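Local coordinates for protein ArsR family transcriptional regulator (Staphylococcus aureus, PDB 6CDB) that probably represses transcription by binding DNA as a zinc-sensing, dimeric winged helix-turn-helix regulator of the ArsR family, at residues E14-T17 against E18-A22; A71-G75 against Q76-Y80. The protein carries 1 engineered substitution. All blocks are in the same frame, centred on the assembly; numbering follows the deposited sequence.

Contact 1: residues E14-T17 against E18-A22; sequences ERVT and EIFKA
Val16 and Phe20, one helical turn apart, make the tight side of this contact. Their side chains run side by side in the same direction, and CG1 of Val16 presses against the ring at CE2 of Phe20, 3.4 Å away. The torsion of Val16 explains this: CG1 stands anti to the backbone N (chi1 164°), on the side of the carbonyl carbon, which carries it toward the ring of Phe20. Beneath the pair, Phe20 N donates to Val16 O at 3.0 Å in a nearly straight bond (168°). Ile19, also buried, lays CB and CG1 along the carbonyl oxygens of Val16 and Arg15 and reaches Leu68 in a loop of the same chain. The other flank is looser. Thr17 is buried, its OG1 turned back to bond Leu13 O, and the extended chain of Lys21 runs alongside it, coming nearest to Thr17 CG2 with CE, at 4.1 Å. Glu18 CG stands beside its own backbone N (chi1 -55°), 3.3 Å from Glu14 O, and a bend at chi2 then turns the carboxylate. Glu14 and Glu18 are both exposed, their OE2 atoms 5.7 Å apart, a like-charge pair not in contact. The second subunit covers much of the helix: Val16 packs on its Ala98, Phe20 on its Ile29, and Arg15 NH2 bonds its Ala98 O. The i to i+4 spacing of bonds and side chains is that of a regular, amphipathic alpha-helix, here the N-terminal helix 10-23 at the dimer interface of an ArsR-family repressor.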
ATOM      1  N   GLU A  14      -2.926 -10.970   6.628  1.00 35.93           N
ATOM      2  CA  GLU A  14      -1.549 -11.374   6.389  1.00 37.74           C
ATOM      3  C   GLU A  14      -1.156 -11.166   4.929  1.00 36.71           C
ATOM      4  O   GLU A  14      -0.081 -10.619   4.646  1.00 35.17           O
ATOM      5  CB  GLU A  14      -1.351 -12.825   6.811  1.00 40.66           C
ATOM      6  CG  GLU A  14      -1.495 -13.035   8.318  1.00 47.24           C
ATOM      7  CD  GLU A  14      -0.157 -13.286   8.978  1.00 55.54           C
ATOM      8  OE1 GLU A  14       0.348 -14.427   8.863  1.00 61.46           O
ATOM      9  OE2 GLU A  14       0.395 -12.339   9.588  1.00 57.40           O
ATOM     10  N   ARG A  15      -2.012 -11.584   3.986  1.00 35.95           N
ATOM     11  CA  ARG A  15      -1.704 -11.356   2.573  1.00 39.04           C
ATOM     12  C   ARG A  15      -1.612  -9.866   2.264  1.00 34.72           C
ATOM     13  O   ARG A  15      -0.712  -9.436   1.537  1.00 32.37           O
ATOM     14  CB  ARG A  15      -2.740 -12.041   1.679  1.00 39.76           C
ATOM     15  CG  ARG A  15      -2.867 -13.535   1.960  1.00 47.84           C
ATOM     16  CD  ARG A  15      -3.486 -14.308   0.804  1.00 51.55           C
ATOM     17  NE  ARG A  15      -4.881 -13.939   0.579  1.00 56.01           N
ATOM     18  CZ  ARG A  15      -5.914 -14.426   1.268  1.00 55.78           C
ATOM     19  NH1 ARG A  15      -5.719 -15.314   2.240  1.00 54.83           N
ATOM     20  NH2 ARG A  15      -7.146 -14.020   0.987  1.00 50.93           N
ATOM     21  N   VAL A  16      -2.517  -9.062   2.837  1.00 33.67           N
ATOM     22  CA  VAL A  16      -2.437  -7.604   2.711  1.00 35.16           C
ATOM     23  C   VAL A  16      -1.082  -7.100   3.206  1.00 33.15           C
ATOM     24  O   VAL A  16      -0.421  -6.264   2.563  1.00 30.28           O
ATOM     25  CB  VAL A  16      -3.598  -6.947   3.481  1.00 35.55           C
ATOM     26  CG1 VAL A  16      -3.321  -5.474   3.700  1.00 34.04           C
ATOM     27  CG2 VAL A  16      -4.910  -7.137   2.731  1.00 32.29           C
ATOM     28  N   THR A  17      -0.654  -7.604   4.363  1.00 33.07           N
ATOM     29  CA  THR A  17       0.666  -7.280   4.888  1.00 32.22           C
ATOM     30  C   THR A  17       1.766  -7.622   3.887  1.00 33.64           C
ATOM     31  O   THR A  17       2.702  -6.838   3.699  1.00 34.41           O
ATOM     32  CB  THR A  17       0.889  -8.011   6.215  1.00 33.88           C
ATOM     33  OG1 THR A  17      -0.131  -7.632   7.143  1.00 30.95           O
ATOM     34  CG2 THR A  17       2.252  -7.666   6.808  1.00 34.16           C
ATOM     35  N   GLU A  18       1.675  -8.780   3.226  1.00 33.39           N
ATOM     36  CA  GLU A  18       2.719  -9.131   2.265  1.00 34.25           C
ATOM     37  C   GLU A  18       2.716  -8.200   1.063  1.00 38.17           C
ATOM     38  O   GLU A  18       3.789  -7.878   0.521  1.00 34.07           O
ATOM     39  CB  GLU A  18       2.565 -10.580   1.797  1.00 39.37           C
ATOM     40  CG  GLU A  18       2.525 -11.595   2.925  1.00 40.86           C
ATOM     41  CD  GLU A  18       3.791 -11.535   3.768  1.00 50.38           C
ATOM     42  OE1 GLU A  18       4.900 -11.535   3.180  1.00 59.63           O
ATOM     43  OE2 GLU A  18       3.661 -11.485   5.013  1.00 56.38           O
ATOM     44  N   ILE A  19       1.523  -7.765   0.635  1.00 31.90           N
ATOM     45  CA  ILE A  19       1.429  -6.818  -0.467  1.00 30.68           C
ATOM     46  C   ILE A  19       2.146  -5.526  -0.116  1.00 30.40           C
ATOM     47  O   ILE A  19       2.968  -5.024  -0.896  1.00 32.34           O
ATOM     48  CB  ILE A  19      -0.041  -6.562  -0.841  1.00 30.20           C
ATOM     49  CG1 ILE A  19      -0.616  -7.783  -1.567  1.00 30.42           C
ATOM     50  CG2 ILE A  19      -0.159  -5.293  -1.704  1.00 32.29           C
ATOM     51  CD1 ILE A  19      -2.115  -7.766  -1.686  1.00 31.62           C
ATOM     52  N   PHE A  20       1.835  -4.954   1.049  1.00 28.26           N
ATOM     53  CA  PHE A  20       2.472  -3.692   1.417  1.00 28.73           C
ATOM     54  C   PHE A  20       3.965  -3.869   1.683  1.00 33.30           C
ATOM     55  O   PHE A  20       4.757  -2.953   1.430  1.00 31.33           O
ATOM     56  CB  PHE A  20       1.783  -3.091   2.641  1.00 28.67           C
ATOM     57  CG  PHE A  20       0.408  -2.544   2.353  1.00 31.55           C
ATOM     58  CD1 PHE A  20       0.220  -1.606   1.357  1.00 32.00           C
ATOM     59  CD2 PHE A  20      -0.693  -2.990   3.062  1.00 34.75           C
ATOM     60  CE1 PHE A  20      -1.058  -1.098   1.078  1.00 35.77           C
ATOM     61  CE2 PHE A  20      -1.975  -2.491   2.794  1.00 33.78           C
ATOM     62  CZ  PHE A  20      -2.151  -1.545   1.787  1.00 32.45           C
ATOM     63  N   LYS A  21       4.363  -5.024   2.211  1.00 29.61           N
ATOM     64  CA  LYS A  21       5.784  -5.281   2.415  1.00 35.04           C
ATOM     65  C   LYS A  21       6.526  -5.292   1.088  1.00 33.66           C
ATOM     66  O   LYS A  21       7.577  -4.659   0.947  1.00 35.19           O
ATOM     67  CB  LYS A  21       5.984  -6.606   3.156  1.00 34.70           C
ATOM     68  CG  LYS A  21       6.054  -6.452   4.645  1.00 38.04           C
ATOM     69  CD  LYS A  21       6.229  -7.801   5.328  1.00 41.48           C
ATOM     70  CE  LYS A  21       6.309  -7.631   6.834  1.00 42.03           C
ATOM     71  NZ  LYS A  21       6.255  -8.944   7.516  1.00 45.17           N
ATOM     72  N   ALA A  22       5.976  -5.988   0.090  1.00 36.64           N
ATOM     73  CA  ALA A  22       6.618  -6.017  -1.220  1.00 34.65           C
ATOM     74  C   ALA A  22       6.632  -4.639  -1.866  1.00 36.72           C
ATOM     75  O   ALA A  22       7.592  -4.282  -2.558  1.00 35.62           O
ATOM     76  CB  ALA A  22       5.912  -7.016  -2.128  1.00 34.42           C
TER

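Contact 2: residues A71-G75 against Q76-Y80; sequences AKRQG and QSMIY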
ATOM      1  N   ALA A  71       1.314 -10.660 -16.809  1.00 38.62           N
ATOM      2  CA  ALA A  71       2.071 -10.577 -18.052  1.00 41.88           C
ATOM      3  C   ALA A  71       1.379 -11.355 -19.164  1.00 44.66           C
ATOM      4  O   ALA A  71       0.765 -12.396 -18.920  1.00 42.36           O
ATOM      5  CB  ALA A  71       3.505 -11.091 -17.865  1.00 43.32           C
ATOM      6  N   LYS A  72       1.488 -10.836 -20.386  1.00 45.90           N
ATOM      7  CA  LYS A  72       0.990 -11.494 -21.586  1.00 50.83           C
ATOM      8  C   LYS A  72       2.102 -11.507 -22.626  1.00 51.65           C
ATOM      9  O   LYS A  72       2.966 -10.633 -22.635  1.00 49.48           O
ATOM     10  CB  LYS A  72      -0.252 -10.781 -22.158  1.00 49.75           C
ATOM     11  CG  LYS A  72      -0.920 -11.528 -23.303  1.00 54.78           C
ATOM     12  CD  LYS A  72      -1.586 -12.823 -22.831  1.00 59.02           C
ATOM     13  CE  LYS A  72      -1.151 -14.029 -23.666  1.00 57.13           C
ATOM     14  NZ  LYS A  72       0.088 -14.667 -23.119  1.00 53.72           N
ATOM     15  N   ARG A  73       2.089 -12.506 -23.499  1.00 55.23           N
ATOM     16  CA  ARG A  73       3.080 -12.575 -24.563  1.00 59.02           C
ATOM     17  C   ARG A  73       2.527 -11.880 -25.803  1.00 59.90           C
ATOM     18  O   ARG A  73       1.454 -12.239 -26.297  1.00 61.78           O
ATOM     19  CB  ARG A  73       3.466 -14.020 -24.870  1.00 58.26           C
ATOM     20  CG  ARG A  73       4.301 -14.153 -26.128  1.00 63.98           C
ATOM     21  CD  ARG A  73       5.128 -15.421 -26.120  1.00 65.92           C
ATOM     22  NE  ARG A  73       6.351 -15.256 -26.894  1.00 65.78           N
ATOM     23  CZ  ARG A  73       7.514 -14.854 -26.385  1.00 66.12           C
ATOM     24  NH1 ARG A  73       7.614 -14.574 -25.090  1.00 65.88           N
ATOM     25  NH2 ARG A  73       8.579 -14.734 -27.171  1.00 63.99           N
ATOM     26  N   GLN A  74       3.246 -10.871 -26.287  1.00 61.44           N
ATOM     27  CA  GLN A  74       2.872 -10.147 -27.494  1.00 63.66           C
ATOM     28  C   GLN A  74       4.064 -10.131 -28.440  1.00 63.72           C
ATOM     29  O   GLN A  74       5.171  -9.738 -28.049  1.00 63.96           O
ATOM     30  CB  GLN A  74       2.414  -8.720 -27.176  1.00 64.42           C
ATOM     31  CG  GLN A  74       2.816  -7.694 -28.237  1.00 68.73           C
ATOM     32  CD  GLN A  74       2.128  -6.349 -28.040  1.00 71.01           C
ATOM     33  OE1 GLN A  74       0.976  -6.173 -28.430  1.00 75.73           O
ATOM     34  NE2 GLN A  74       2.835  -5.393 -27.444  1.00 66.71           N
ATOM     35  N   GLY A  75       3.835 -10.562 -29.680  1.00 66.39           N
ATOM     36  CA  GLY A  75       4.911 -10.727 -30.637  1.00 63.56           C
ATOM     37  C   GLY A  75       6.019 -11.591 -30.073  1.00 65.72           C
ATOM     38  O   GLY A  75       5.859 -12.807 -29.920  1.00 65.12           O
ATOM     39  N   GLN A  76       7.139 -10.960 -29.719  1.00 64.45           N
ATOM     40  CA  GLN A  76       8.291 -11.667 -29.185  1.00 64.10           C
ATOM     41  C   GLN A  76       8.462 -11.522 -27.675  1.00 62.72           C
ATOM     42  O   GLN A  76       9.238 -12.285 -27.088  1.00 67.31           O
ATOM     43  CB  GLN A  76       9.572 -11.179 -29.889  1.00 62.00           C
ATOM     44  CG  GLN A  76      10.804 -12.051 -29.664  1.00 62.19           C
ATOM     45  CD  GLN A  76      12.108 -11.251 -29.606  1.00 61.84           C
ATOM     46  OE1 GLN A  76      12.717 -10.947 -30.638  1.00 58.28           O
ATOM     47  NE2 GLN A  76      12.545 -10.917 -28.391  1.00 60.46           N
ATOM     48  N   SER A  77       7.762 -10.593 -27.023  1.00 60.64           N
ATOM     49  CA  SER A  77       8.139 -10.180 -25.677  1.00 60.50           C
ATOM     50  C   SER A  77       7.008 -10.354 -24.663  1.00 58.62           C
ATOM     51  O   SER A  77       5.830 -10.502 -25.014  1.00 55.97           O
ATOM     52  CB  SER A  77       8.613  -8.718 -25.678  1.00 59.95           C
ATOM     53  OG  SER A  77       7.860  -7.942 -26.595  1.00 62.21           O
ATOM     54  N   MET A  78       7.401 -10.337 -23.386  1.00 53.17           N
ATOM     55  CA  MET A  78       6.473 -10.349 -22.262  1.00 50.20           C
ATOM     56  C   MET A  78       6.106  -8.914 -21.894  1.00 44.49           C
ATOM     57  O   MET A  78       6.972  -8.116 -21.521  1.00 44.31           O
ATOM     58  CB  MET A  78       7.081 -11.064 -21.052  1.00 50.40           C
ATOM     59  CG  MET A  78       7.022 -12.585 -21.104  1.00 53.87           C
ATOM     60  SD  MET A  78       5.371 -13.202 -21.505  1.00 66.98           S
ATOM     61  CE  MET A  78       5.773 -14.871 -22.033  1.00 65.15           C
ATOM     62  N   ILE A  79       4.824  -8.593 -21.991  1.00 43.18           N
ATOM     63  CA  ILE A  79       4.297  -7.283 -21.640  1.00 37.15           C
ATOM     64  C   ILE A  79       3.666  -7.388 -20.258  1.00 39.78           C
ATOM     65  O   ILE A  79       2.785  -8.230 -20.030  1.00 40.13           O
ATOM     66  CB  ILE A  79       3.282  -6.800 -22.684  1.00 40.44           C
ATOM     67  CG1 ILE A  79       3.930  -6.779 -24.068  1.00 46.47           C
ATOM     68  CG2 ILE A  79       2.718  -5.441 -22.315  1.00 37.77           C
ATOM     69  CD1 ILE A  79       5.283  -6.114 -24.096  1.00 44.83           C
ATOM     70  N   TYR A  80       4.116  -6.541 -19.337  1.00 35.20           N
ATOM     71  CA  TYR A  80       3.600  -6.519 -17.981  1.00 35.79           C
ATOM     72  C   TYR A  80       2.600  -5.391 -17.798  1.00 33.88           C
ATOM     73  O   TYR A  80       2.623  -4.389 -18.512  1.00 32.00           O
ATOM     74  CB  TYR A  80       4.733  -6.384 -16.964  1.00 33.48           C
ATOM     75  CG  TYR A  80       5.492  -7.678 -16.803  1.00 38.56           C
ATOM     76  CD1 TYR A  80       6.409  -8.080 -17.765  1.00 38.73           C
ATOM     77  CD2 TYR A  80       5.284  -8.508 -15.701  1.00 36.36           C
ATOM     78  CE1 TYR A  80       7.099  -9.265 -17.644  1.00 40.79           C
ATOM     79  CE2 TYR A  80       5.978  -9.707 -15.569  1.00 38.46           C
ATOM     80  CZ  TYR A  80       6.885 -10.072 -16.552  1.00 41.87           C
ATOM     81  OH  TYR A  80       7.594 -11.245 -16.467  1.00 47.64           O
TER
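The methyl of Ala71 sits over one face of the Tyr80 ring, with CB 3.7 Å from the ring centroid and only 12° off the ring normal, a CH-pi contact in which all six ring carbons share. The Tyr80 side chain, buried, also packs on Leu60 and Lys64 of helix 53-65. The other flat group, the guanidinium of Arg73, has Ser77 N above one face, displaced toward the rim, and Met78 CE at its edge, in the plane, 3.6 Å from NH1. The Arg73 chain, extended from CG to NE, carries the group over the Gln76-Ser77 peptide, but its exact placement is doubtful, because NH2 is modelled implausibly close to Gln76 O. Met78 bends at chi2 (-50°) and crosses Arg73 at about a right angle, its CE also lying 3.8 Å from Arg73 CB. On the opposite face of the sheet Gln74 passes obliquely over Ile79, NE2 3.8 Å from CG1. Between these layers, paired backbone bonds join Lys72 with Ile79 and Gln74 with Ser77; the shortest runs from Ile79 N to Lys72 O at 2.8 Å. At the tip, Ser77 N meets Gln74 O from above the carbonyl plane, and Gly75 takes a positive phi (53°), a value that favours glycine. A type II' turn closing two antiparallel strands is the classic two-residue beta hairpin, here the wing of the winged helix-turn-helix fold.

How the contacts relate
Contact 1 and contact 2 lie on opposite sides of the chain's centre, 27 Å apart between their centres and about 14 Å at their nearest atoms, and do not touch. They follow one another along the chain, the N-terminal helix coming first and the hairpin later. They differ in their surroundings: the second subunit reaches residues in 14-22, whereas no other protein chain of the assembly touches 71-80. The side chain of Ile19 in contact 1 is about 9 Å from a bound zinc ion and from the side chains of Asp84 and His86, which bind zinc in a structure of this protein although none is modelled on them in this chain. Contact 2 lies away from these metal sites.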